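Local coordinates for malonyl CoA-acyl carrier protein transacylase (Synechocystis sp. PCC 6803 substr. Kazusa, PDB 4RR5) that transfers the malonyl group from malonyl-CoA to holo acyl carrier protein, supplying malonyl-ACP for fatty acid biosynthesis, at residues 214-219 against 245-250. Numbering follows the deposited sequence.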
ATOM      1  N   PRO A 214     -14.735  -7.551  -5.239  1.00 39.64           N
ATOM      2  CA  PRO A 214     -14.814  -6.284  -4.504  1.00 34.11           C
ATOM      3  C   PRO A 214     -13.449  -5.737  -4.104  1.00 36.69           C
ATOM      4  O   PRO A 214     -12.630  -6.473  -3.547  1.00 36.67           O
ATOM      5  CB  PRO A 214     -15.629  -6.649  -3.254  1.00 36.63           C
ATOM      6  CG  PRO A 214     -16.453  -7.804  -3.676  1.00 41.71           C
ATOM      7  CD  PRO A 214     -15.589  -8.589  -4.636  1.00 40.56           C
ATOM      8  N   VAL A 215     -13.224  -4.458  -4.398  1.00 34.15           N
ATOM      9  CA  VAL A 215     -12.060  -3.718  -3.929  1.00 29.99           C
ATOM     10  C   VAL A 215     -12.452  -2.833  -2.757  1.00 29.72           C
ATOM     11  O   VAL A 215     -13.427  -2.082  -2.856  1.00 30.81           O
ATOM     12  CB  VAL A 215     -11.474  -2.833  -5.053  1.00 33.21           C
ATOM     13  CG1 VAL A 215     -10.106  -2.250  -4.650  1.00 20.24           C
ATOM     14  CG2 VAL A 215     -11.400  -3.614  -6.360  1.00 27.42           C
ATOM     15  N   LEU A 216     -11.712  -2.911  -1.652  1.00 26.08           N
ATOM     16  CA  LEU A 216     -11.915  -1.963  -0.550  1.00 27.41           C
ATOM     17  C   LEU A 216     -10.831  -0.885  -0.565  1.00 25.66           C
ATOM     18  O   LEU A 216      -9.694  -1.130  -0.171  1.00 22.32           O
ATOM     19  CB  LEU A 216     -11.936  -2.673   0.810  1.00 23.50           C
ATOM     20  CG  LEU A 216     -13.144  -3.568   1.127  1.00 24.67           C
ATOM     21  CD1 LEU A 216     -13.229  -4.808   0.232  1.00 22.97           C
ATOM     22  CD2 LEU A 216     -13.128  -3.973   2.590  1.00 29.21           C
ATOM     23  N   SER A 217     -11.194   0.316  -1.000  1.00 23.95           N
ATOM     24  CA  SER A 217     -10.206   1.369  -1.193  1.00 24.58           C
ATOM     25  C   SER A 217      -9.819   2.173   0.062  1.00 28.85           C
ATOM     26  O   SER A 217     -10.620   2.349   0.983  1.00 27.43           O
ATOM     27  CB  SER A 217     -10.707   2.305  -2.269  1.00 21.50           C
ATOM     28  OG  SER A 217     -11.100   1.537  -3.391  1.00 22.82           O
ATOM     29  N   ASN A 218      -8.579   2.669   0.068  1.00 23.63           N
ATOM     30  CA  ASN A 218      -7.993   3.349   1.217  1.00 24.24           C
ATOM     31  C   ASN A 218      -8.827   4.494   1.789  1.00 22.96           C
ATOM     32  O   ASN A 218      -8.961   4.613   3.009  1.00 24.95           O
ATOM     33  CB  ASN A 218      -6.598   3.905   0.858  1.00 29.66           C
ATOM     34  CG  ASN A 218      -5.514   2.831   0.789  1.00 26.84           C
ATOM     35  OD1 ASN A 218      -4.363   3.133   0.472  1.00 23.73           O
ATOM     36  ND2 ASN A 218      -5.878   1.578   1.066  1.00 25.55           N
ATOM     37  N   VAL A 219      -9.345   5.367   0.931  1.00 21.59           N
ATOM     38  CA  VAL A 219     -10.104   6.512   1.439  1.00 27.82           C
ATOM     39  C   VAL A 219     -11.544   6.155   1.811  1.00 29.20           C
ATOM     40  O   VAL A 219     -12.206   6.919   2.508  1.00 28.58           O
ATOM     41  CB  VAL A 219     -10.145   7.686   0.432  1.00 27.50           C
ATOM     42  CG1 VAL A 219      -8.756   8.289   0.259  1.00 26.45           C
ATOM     43  CG2 VAL A 219     -10.751   7.252  -0.911  1.00 22.33           C
ATOM     44  N   ARG A 245      -7.344   0.165   9.245  1.00 30.31           N
ATOM     45  CA  ARG A 245      -8.085  -0.427  10.360  1.00 32.86           C
ATOM     46  C   ARG A 245      -9.501  -0.791   9.928  1.00 30.84           C
ATOM     47  O   ARG A 245      -9.922  -1.941  10.055  1.00 32.32           O
ATOM     48  CB  ARG A 245      -8.122   0.526  11.562  1.00 37.28           C
ATOM     49  CG  ARG A 245      -8.971   0.019  12.739  1.00 39.54           C
ATOM     50  CD  ARG A 245      -9.074   1.027  13.902  1.00 39.02           C
ATOM     51  NE  ARG A 245      -9.590   2.346  13.519  1.00 35.63           N
ATOM     52  CZ  ARG A 245     -10.879   2.648  13.346  1.00 38.86           C
ATOM     53  NH1 ARG A 245     -11.820   1.723  13.497  1.00 41.91           N
ATOM     54  NH2 ARG A 245     -11.233   3.883  13.010  1.00 40.66           N
ATOM     55  N   GLU A 246     -10.216   0.191   9.390  1.00 34.57           N
ATOM     56  CA  GLU A 246     -11.584  -0.002   8.914  1.00 32.47           C
ATOM     57  C   GLU A 246     -11.641  -0.977   7.756  1.00 33.31           C
ATOM     58  O   GLU A 246     -12.678  -1.588   7.492  1.00 35.92           O
ATOM     59  CB  GLU A 246     -12.204   1.330   8.480  1.00 31.58           C
ATOM     60  CG  GLU A 246     -12.497   2.309   9.612  1.00 32.03           C
ATOM     61  CD  GLU A 246     -12.890   3.681   9.092  1.00 38.86           C
ATOM     62  OE1 GLU A 246     -11.990   4.491   8.802  1.00 43.78           O
ATOM     63  OE2 GLU A 246     -14.099   3.957   8.954  1.00 42.89           O
ATOM     64  N   THR A 247     -10.533  -1.113   7.044  1.00 33.92           N
ATOM     65  CA  THR A 247     -10.518  -2.027   5.916  1.00 31.52           C
ATOM     66  C   THR A 247     -10.647  -3.451   6.438  1.00 30.55           C
ATOM     67  O   THR A 247     -11.465  -4.238   5.945  1.00 29.03           O
ATOM     68  CB  THR A 247      -9.253  -1.861   5.081  1.00 26.38           C
ATOM     69  OG1 THR A 247      -9.279  -0.568   4.459  1.00 26.67           O
ATOM     70  CG2 THR A 247      -9.201  -2.921   4.009  1.00 23.94           C
ATOM     71  N   MET A 248      -9.868  -3.751   7.474  1.00 26.95           N
ATOM     72  CA  MET A 248      -9.857  -5.073   8.085  1.00 30.15           C
ATOM     73  C   MET A 248     -11.183  -5.429   8.766  1.00 35.61           C
ATOM     74  O   MET A 248     -11.671  -6.561   8.647  1.00 35.49           O
ATOM     75  CB  MET A 248      -8.698  -5.163   9.079  1.00 31.79           C
ATOM     76  CG  MET A 248      -7.358  -5.109   8.388  1.00 21.11           C
ATOM     77  SD  MET A 248      -5.962  -5.115   9.491  1.00 30.88           S
ATOM     78  CE  MET A 248      -6.198  -3.535  10.322  1.00 30.88           C
ATOM     79  N   VAL A 249     -11.764  -4.464   9.469  1.00 36.28           N
ATOM     80  CA  VAL A 249     -13.053  -4.667  10.118  1.00 32.36           C
ATOM     81  C   VAL A 249     -14.143  -4.952   9.093  1.00 36.15           C
ATOM     82  O   VAL A 249     -14.975  -5.844   9.299  1.00 41.88           O
ATOM     83  CB  VAL A 249     -13.468  -3.445  10.960  1.00 34.87           C
ATOM     84  CG1 VAL A 249     -14.783  -3.718  11.668  1.00 35.49           C
ATOM     85  CG2 VAL A 249     -12.384  -3.088  11.963  1.00 28.97           C
ATOM     86  N   ASN A 250     -14.134  -4.195   7.994  1.00 33.39           N
ATOM     87  CA  ASN A 250     -15.108  -4.380   6.916  1.00 31.44           C
ATOM     88  C   ASN A 250     -15.006  -5.755   6.296  1.00 38.97           C
ATOM     89  O   ASN A 250     -16.010  -6.361   5.922  1.00 39.94           O
ATOM     90  CB  ASN A 250     -14.922  -3.333   5.830  1.00 26.54           C
ATOM     91  CG  ASN A 250     -15.367  -1.960   6.273  1.00 35.01           C
ATOM     92  OD1 ASN A 250     -15.587  -1.721   7.462  1.00 37.35           O
ATOM     93  ND2 ASN A 250     -15.496  -1.042   5.322  1.00 32.46           N
TER
HETATM   94  O   HOH W   1      -8.483  -0.193   1.749  1.00 20.34           O
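Leu216 carries the apolar part of this contact, reaching from the short strand 215-217 to one face of helix 244-254. Its CD2 methyl ends between two helix residues one turn apart, 3.8 Å from Asn250 CB and 3.8 Å from Thr247 O. With CG anti to the carbonyl carbon (chi1 -70°), a chi2 of 66° turns CD2 to the helix. Beside it, the Thr247 methyl lies alongside the root of the leucine, with CG2 4.2 Å from Leu216 CB. The interface is small, burying 151 Å² over both sides, and no direct hydrogen bond spans it.

Polar linkage is made instead by one water. It donates to Leu216 O at 2.5 Å, short enough that the exact length is doubtful, and to Thr247 OG1 at 2.8 Å, while accepting a longer bond from Asn218 ND2 at 3.2 Å. Three groups from strand, following loop and helix thus share a single water. Thr247 OG1 is also hydrogen-bonded to Arg243 O, one turn back along the chain, consistent with the hydroxyl being held toward the water while CG2 packs against the leucine. Asn250 uses its CB against Leu216, whereas its amide ND2 bonds to Pro221 O, so its polar end ties the helix to the neighbouring strand 220-221.

The loop that follows the strand reaches the probable catalytic region: Asn218 OD1 accepts from the backbone N of Ser88, the probable nucleophile, whose side chain lies about 11 Å from that of Thr247, and ND2 donates to Gly86 O. The arrangement, a strand side chain packed on a helix with a water joining the two beside it, belongs to the acyltransferase domain of FabD beside its GxSxG sequence, consistent with a nucleophile elbow.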